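Phosphoribosylaminoimidazole carboxylase (Treponema denticola, PDB 5C5D) catalyses the reversible carboxylation of 5-aminoimidazole ribonucleotide with CO2 to 4-carboxy-5-aminoimidazole ribonucleotide in de novo purine biosynthesis. Local coordinates at residues V5-G10 with I30-R35; P59-T64 with K81-A86. The protein carries 1 engineered substitution. All coordinates share one frame; numbering follows the deposited sequence.

Both contacts pair neighbouring strands of one parallel sheet, and both are largely buried. Contact 1 joins 5-10 to strand 31-36, at one edge of the sheet within this chain; contact 2 joins 59-64 to the short strand 84-86. The two meet in the middle, where Ile6 N and Ile6 O probably bond to Leu61 O and Ile63 N and Val5 packs on Ile63. Their chemistry differs. Contact 1 is zipped by five direct backbone bonds, and its polar side chains reach outward to Arg58 and to a second subunit. Contact 2 has two direct backbone bonds, then parts, with water carrying the link between Lys60 and Ala83; its flank faces a third subunit.

Contact 1. Residues V5-G10 with I30-R35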
loop_
_atom_site.group_PDB
_atom_site.type_symbol
_atom_site.label_atom_id
_atom_site.label_comp_id
_atom_site.label_asym_id
_atom_site.label_seq_id
_atom_site.Cartn_x
_atom_site.Cartn_y
_atom_site.Cartn_z
ATOM N N VAL D 5 -17.880 -7.178 -31.031
ATOM C CA VAL D 5 -16.918 -6.918 -29.987
ATOM C C VAL D 5 -15.695 -7.777 -30.258
ATOM O O VAL D 5 -15.805 -8.989 -30.361
ATOM C CB VAL D 5 -17.453 -7.256 -28.594
ATOM C CG1 VAL D 5 -16.360 -7.086 -27.540
ATOM C CG2 VAL D 5 -18.643 -6.385 -28.242
ATOM N N ILE D 6 -14.542 -7.140 -30.368
ATOM C CA ILE D 6 -13.306 -7.843 -30.581
ATOM C C ILE D 6 -12.650 -7.968 -29.223
ATOM O O ILE D 6 -12.314 -6.970 -28.603
ATOM C CB ILE D 6 -12.364 -7.099 -31.546
ATOM C CG1 ILE D 6 -13.017 -6.930 -32.927
ATOM C CG2 ILE D 6 -11.041 -7.838 -31.626
ATOM C CD1 ILE D 6 -13.912 -5.693 -33.085
ATOM N N ILE D 7 -12.461 -9.208 -28.789
ATOM C CA ILE D 7 -11.787 -9.491 -27.526
ATOM C C ILE D 7 -10.366 -9.844 -27.849
ATOM O O ILE D 7 -10.116 -10.893 -28.447
ATOM C CB ILE D 7 -12.459 -10.641 -26.774
ATOM C CG1 ILE D 7 -13.935 -10.325 -26.565
ATOM C CG2 ILE D 7 -11.757 -10.873 -25.426
ATOM C CD1 ILE D 7 -14.736 -11.497 -26.005
ATOM N N LEU D 8 -9.431 -8.962 -27.509
ATOM C CA LEU D 8 -8.022 -9.152 -27.857
ATOM C C LEU D 8 -7.177 -9.304 -26.610
ATOM O O LEU D 8 -7.176 -8.420 -25.737
ATOM C CB LEU D 8 -7.515 -7.971 -28.695
ATOM C CG LEU D 8 -6.016 -7.996 -28.979
ATOM C CD1 LEU D 8 -5.586 -9.231 -29.760
ATOM C CD2 LEU D 8 -5.626 -6.724 -29.717
ATOM N N MET D 9 -6.470 -10.427 -26.511
ATOM C CA MET D 9 -5.683 -10.708 -25.323
ATOM C C MET D 9 -4.197 -10.814 -25.671
ATOM O O MET D 9 -3.841 -11.216 -26.777
ATOM C CB MET D 9 -6.171 -12.009 -24.681
ATOM C CG MET D 9 -5.741 -13.212 -25.438
ATOM S SD MET D 9 -6.577 -14.716 -24.836
ATOM C CE MET D 9 -8.105 -14.596 -25.746
ATOM N N GLY D 10 -3.343 -10.467 -24.715
ATOM C CA GLY D 10 -1.916 -10.417 -24.957
ATOM C C GLY D 10 -1.279 -11.778 -25.006
ATOM O O GLY D 10 -0.230 -11.936 -25.615
ATOM N N ILE D 30 -24.733 -10.585 -28.757
ATOM C CA ILE D 30 -23.710 -9.740 -29.380
ATOM C C ILE D 30 -22.579 -10.592 -29.943
ATOM O O ILE D 30 -21.947 -11.374 -29.219
ATOM C CB ILE D 30 -23.139 -8.710 -28.363
ATOM C CG1 ILE D 30 -24.230 -7.727 -27.944
ATOM C CG2 ILE D 30 -21.948 -7.966 -28.955
ATOM C CD1 ILE D 30 -23.917 -6.917 -26.710
ATOM N N GLU D 31 -22.327 -10.439 -31.242
ATOM C CA GLU D 31 -21.245 -11.179 -31.878
ATOM C C GLU D 31 -19.914 -10.731 -31.309
ATOM O O GLU D 31 -19.685 -9.522 -31.115
ATOM C CB GLU D 31 -21.241 -10.986 -33.403
ATOM C CG GLU D 31 -20.193 -11.867 -34.109
ATOM C CD GLU D 31 -20.191 -11.745 -35.633
ATOM O OE1 GLU D 31 -21.068 -11.069 -36.214
ATOM O OE2 GLU D 31 -19.288 -12.344 -36.241
ATOM N N TYR D 32 -19.010 -11.697 -31.135
ATOM C CA TYR D 32 -17.654 -11.415 -30.657
ATOM C C TYR D 32 -16.613 -12.173 -31.496
ATOM O O TYR D 32 -16.928 -13.147 -32.209
ATOM C CB TYR D 32 -17.496 -11.772 -29.163
ATOM C CG TYR D 32 -17.675 -13.242 -28.910
ATOM C CD1 TYR D 32 -16.634 -14.120 -29.131
ATOM C CD2 TYR D 32 -18.879 -13.742 -28.439
ATOM C CE1 TYR D 32 -16.792 -15.480 -28.924
ATOM C CE2 TYR D 32 -19.043 -15.088 -28.211
ATOM C CZ TYR D 32 -17.989 -15.955 -28.467
ATOM O OH TYR D 32 -18.115 -17.314 -28.258
ATOM N N ALA D 33 -15.389 -11.665 -31.457
ATOM C CA ALA D 33 -14.231 -12.353 -31.992
ATOM C C ALA D 33 -13.205 -12.403 -30.891
ATOM O O ALA D 33 -13.082 -11.455 -30.149
ATOM C CB ALA D 33 -13.691 -11.627 -33.193
ATOM N N ILE D 34 -12.513 -13.542 -30.764
ATOM C CA ILE D 34 -11.435 -13.686 -29.793
ATOM C C ILE D 34 -10.123 -13.842 -30.522
ATOM O O ILE D 34 -9.985 -14.704 -31.389
ATOM C CB ILE D 34 -11.646 -14.888 -28.891
ATOM C CG1 ILE D 34 -12.906 -14.687 -28.081
ATOM C CG2 ILE D 34 -10.427 -15.072 -27.964
ATOM C CD1 ILE D 34 -13.284 -15.877 -27.221
ATOM N N ARG D 35 -9.175 -12.982 -30.159
ATOM C CA ARG D 35 -7.876 -12.929 -30.821
ATOM C C ARG D 35 -6.764 -12.792 -29.799
ATOM O O ARG D 35 -6.978 -12.354 -28.670
ATOM C CB ARG D 35 -7.801 -11.769 -31.807
ATOM C CG ARG D 35 -8.911 -11.733 -32.866
ATOM C CD ARG D 35 -8.787 -12.920 -33.796
ATOM N NE ARG D 35 -7.518 -12.962 -34.515
ATOM C CZ ARG D 35 -7.272 -12.352 -35.677
ATOM N NH1 ARG D 35 -8.211 -11.653 -36.307
ATOM N NH2 ARG D 35 -6.082 -12.498 -36.247
#
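Five backbone hydrogen bonds tie Val5-Met9 to Glu31-Arg35, alternating in donor strand as parallel strands do. The shortest is Ile7 N to Ala33 O at 2.7 Å, with an N-H...O angle of 168°. Arg35 N returns to Ile7 O; Met9 N is the last of the five, bonding to Arg35 O at 2.9 Å, and Met9 pairs on with Gly37 beyond. Weaker CA-H...O contacts fill in between, the shortest from Tyr32 CA to Val5 O at 3.1 Å.

Side chains touch along the flanks. Val5 CG2 lies against Ile30 CG2 at 3.7 Å, the branched ends crossing at a slant. On the same face, Ile7 CD1 sits 4.2 Å from both Tyr32 CB and Ile34 CG1. Met9 takes the cramped rotamer with CG between backbone N and carbonyl carbon (chi1 75°), which sets CG 3.6 Å from Arg35 O. On the other face Leu8 CD1 lies 3.6 Å from Arg35 O and beside Arg35 CB.

Further out, helix 15-27 covers Val5, Met9 and Tyr32, while helix 43-54 covers Ile6, Leu8, Ala33 and Arg35. The guanidinium of Arg35 is held by Tyr53 and by a salt bridge to Asp154 of the second subunit; Glu31 pairs with Arg58. The side chain of Met9 also lies about 4 Å from that of Asp14, a substrate-binding residue. Within this beta-alpha-beta unit, most backbone polarity is thus met inside the sheet, while the backbone of Ile34 also bonds to the second subunit and the charged ends of Arg35 and Glu31 bind outside the pairing.

Contact 2. Residues P59-T64 with K81-A86; sequences PKLYIT and KGATIA
Ile63 and Ile85 lie side by side and point the same way, with Ile63 CG1 4.0 Å from Ile85 CB. Both put CG1 anti to the carbonyl carbon (chi1 -61° and -62°), which sets CG1 of Ile63 against CB and CD1 of Ile85 on one face of the sheet. Leu61 extends that apolar row: its CD2 reaches Ala83 CB at 3.8 Å, and its CD1 comes near Ile85 CD1. Helix 117-129 packs over this side through Leu123, Ala124, Ile127 and Phe128, and Leu130 of the third subunit meets Leu61.

Tyr62, Thr64 and Thr84 occupy the other face. Thr84 CG2 approaches Tyr62 CB at 4.1 Å and meets the ring obliquely; the Tyr62 hydroxyl bonds to Glu54. The two threonine hydroxyls are joined through one water, 2.8 Å from Thr64 OG1 and 2.7 Å from Thr84 OG1, to which it donates. Thr64 OG1 also bonds to Ser73 and Thr84 OG1 to Asp77, both on helix 72-79.

Between the faces, Ile85 N bonds to Tyr62 O and Thr64 N to Ile85 O at 2.8 Å, each donor close to the line of its acceptor's C=O. Toward Pro59 the strands part. Tyr62 N is buried without a partner, and a second water donates to both Lys60 O and Ala83 O, bridging the opening.

Strand 60-65, helix 72-79 and strand 84-86 make a beta-alpha-beta crossover, here joining adjacent parallel strands of the three-layer alpha/beta/alpha sandwich found in AIR carboxylases.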
loop_
_atom_site.group_PDB
_atom_site.type_symbol
_atom_site.label_atom_id
_atom_site.label_comp_id
_atom_site.label_asym_id
_atom_site.label_seq_id
_atom_site.Cartn_x
_atom_site.Cartn_y
_atom_site.Cartn_z
ATOM N N PRO D 59 -20.854 -1.165 -35.963
ATOM C CA PRO D 59 -20.451 -0.652 -34.654
ATOM C C PRO D 59 -19.576 -1.641 -33.948
ATOM O O PRO D 59 -19.968 -2.797 -33.872
ATOM C CB PRO D 59 -21.770 -0.487 -33.903
ATOM C CG PRO D 59 -22.846 -0.711 -34.901
ATOM C CD PRO D 59 -22.296 -1.437 -36.044
ATOM N N LYS D 60 -18.418 -1.216 -33.458
ATOM C CA LYS D 60 -17.539 -2.161 -32.791
ATOM C C LYS D 60 -16.935 -1.607 -31.542
ATOM O O LYS D 60 -16.765 -0.401 -31.392
ATOM C CB LYS D 60 -16.444 -2.630 -33.740
ATOM C CG LYS D 60 -15.535 -1.610 -34.286
ATOM C CD LYS D 60 -14.953 -2.176 -35.614
ATOM C CE LYS D 60 -14.734 -1.118 -36.619
ATOM N NZ LYS D 60 -15.962 -0.466 -37.024
ATOM N N LEU D 61 -16.616 -2.534 -30.647
ATOM C CA LEU D 61 -15.850 -2.253 -29.448
ATOM C C LEU D 61 -14.699 -3.249 -29.375
ATOM O O LEU D 61 -14.827 -4.362 -29.857
ATOM C CB LEU D 61 -16.706 -2.353 -28.188
ATOM C CG LEU D 61 -17.761 -1.274 -28.028
ATOM C CD1 LEU D 61 -18.628 -1.630 -26.851
ATOM C CD2 LEU D 61 -17.158 0.115 -27.844
ATOM N N TYR D 62 -13.593 -2.825 -28.776
ATOM C CA TYR D 62 -12.501 -3.726 -28.458
ATOM C C TYR D 62 -12.425 -3.873 -26.960
ATOM O O TYR D 62 -12.467 -2.867 -26.257
ATOM C CB TYR D 62 -11.185 -3.179 -29.018
ATOM C CG TYR D 62 -11.202 -3.018 -30.522
ATOM C CD1 TYR D 62 -11.791 -1.909 -31.110
ATOM C CD2 TYR D 62 -10.613 -3.959 -31.352
ATOM C CE1 TYR D 62 -11.815 -1.764 -32.488
ATOM C CE2 TYR D 62 -10.608 -3.816 -32.707
ATOM C CZ TYR D 62 -11.208 -2.710 -33.285
ATOM O OH TYR D 62 -11.246 -2.542 -34.658
ATOM N N ILE D 63 -12.325 -5.107 -26.483
ATOM C CA ILE D 63 -12.071 -5.370 -25.061
ATOM C C ILE D 63 -10.675 -5.972 -25.001
ATOM O O ILE D 63 -10.427 -7.036 -25.579
ATOM C CB ILE D 63 -13.119 -6.290 -24.434
ATOM C CG1 ILE D 63 -14.505 -5.663 -24.515
ATOM C CG2 ILE D 63 -12.757 -6.601 -22.979
ATOM C CD1 ILE D 63 -15.629 -6.601 -23.987
ATOM N N THR D 64 -9.769 -5.298 -24.298
ATOM C CA THR D 64 -8.363 -5.661 -24.289
ATOM C C THR D 64 -7.928 -6.227 -22.951
ATOM O O THR D 64 -8.193 -5.672 -21.898
ATOM C CB THR D 64 -7.515 -4.450 -24.658
ATOM O OG1 THR D 64 -7.948 -3.338 -23.843
ATOM C CG2 THR D 64 -7.683 -4.148 -26.152
ATOM N N LYS D 81 -10.498 3.906 -33.903
ATOM C CA LYS D 81 -11.312 5.120 -33.925
ATOM C C LYS D 81 -12.219 5.217 -32.706
ATOM O O LYS D 81 -12.281 6.260 -32.035
ATOM C CB LYS D 81 -12.167 5.165 -35.195
ATOM C CG LYS D 81 -11.372 5.226 -36.487
ATOM C CD LYS D 81 -12.282 5.440 -37.714
ATOM C CE LYS D 81 -13.363 4.369 -37.863
ATOM N NZ LYS D 81 -12.809 2.984 -37.974
ATOM N N GLY D 82 -12.959 4.143 -32.464
ATOM C CA GLY D 82 -14.015 4.125 -31.468
ATOM C C GLY D 82 -13.537 3.730 -30.093
ATOM O O GLY D 82 -12.346 3.595 -29.840
ATOM N N ALA D 83 -14.486 3.539 -29.193
ATOM C CA ALA D 83 -14.156 3.255 -27.800
ATOM C C ALA D 83 -13.572 1.867 -27.608
ATOM O O ALA D 83 -13.803 0.942 -28.409
ATOM C CB ALA D 83 -15.398 3.406 -26.961
ATOM N N THR D 84 -12.826 1.732 -26.520
ATOM C CA THR D 84 -12.321 0.443 -26.086
ATOM C C THR D 84 -12.518 0.284 -24.598
ATOM O O THR D 84 -12.741 1.250 -23.881
ATOM C CB THR D 84 -10.824 0.258 -26.407
ATOM O OG1 THR D 84 -10.010 1.050 -25.530
ATOM C CG2 THR D 84 -10.510 0.666 -27.846
ATOM N N ILE D 85 -12.435 -0.961 -24.168
ATOM C CA ILE D 85 -12.615 -1.363 -22.758
ATOM C C ILE D 85 -11.403 -2.198 -22.332
ATOM O O ILE D 85 -11.049 -3.151 -23.009
ATOM C CB ILE D 85 -13.899 -2.194 -22.603
ATOM C CG1 ILE D 85 -15.132 -1.380 -22.980
ATOM C CG2 ILE D 85 -14.037 -2.780 -21.172
ATOM C CD1 ILE D 85 -16.381 -2.216 -23.141
ATOM N N ALA D 86 -10.763 -1.826 -21.225
ATOM C CA ALA D 86 -9.706 -2.643 -20.616
ATOM C C ALA D 86 -10.305 -3.533 -19.555
ATOM O O ALA D 86 -10.975 -3.039 -18.672
ATOM C CB ALA D 86 -8.649 -1.764 -19.987
HETATM O O HOH W 1 -14.194 0.773 -31.197
HETATM O O HOH W 2 -8.080 -0.849 -25.111
#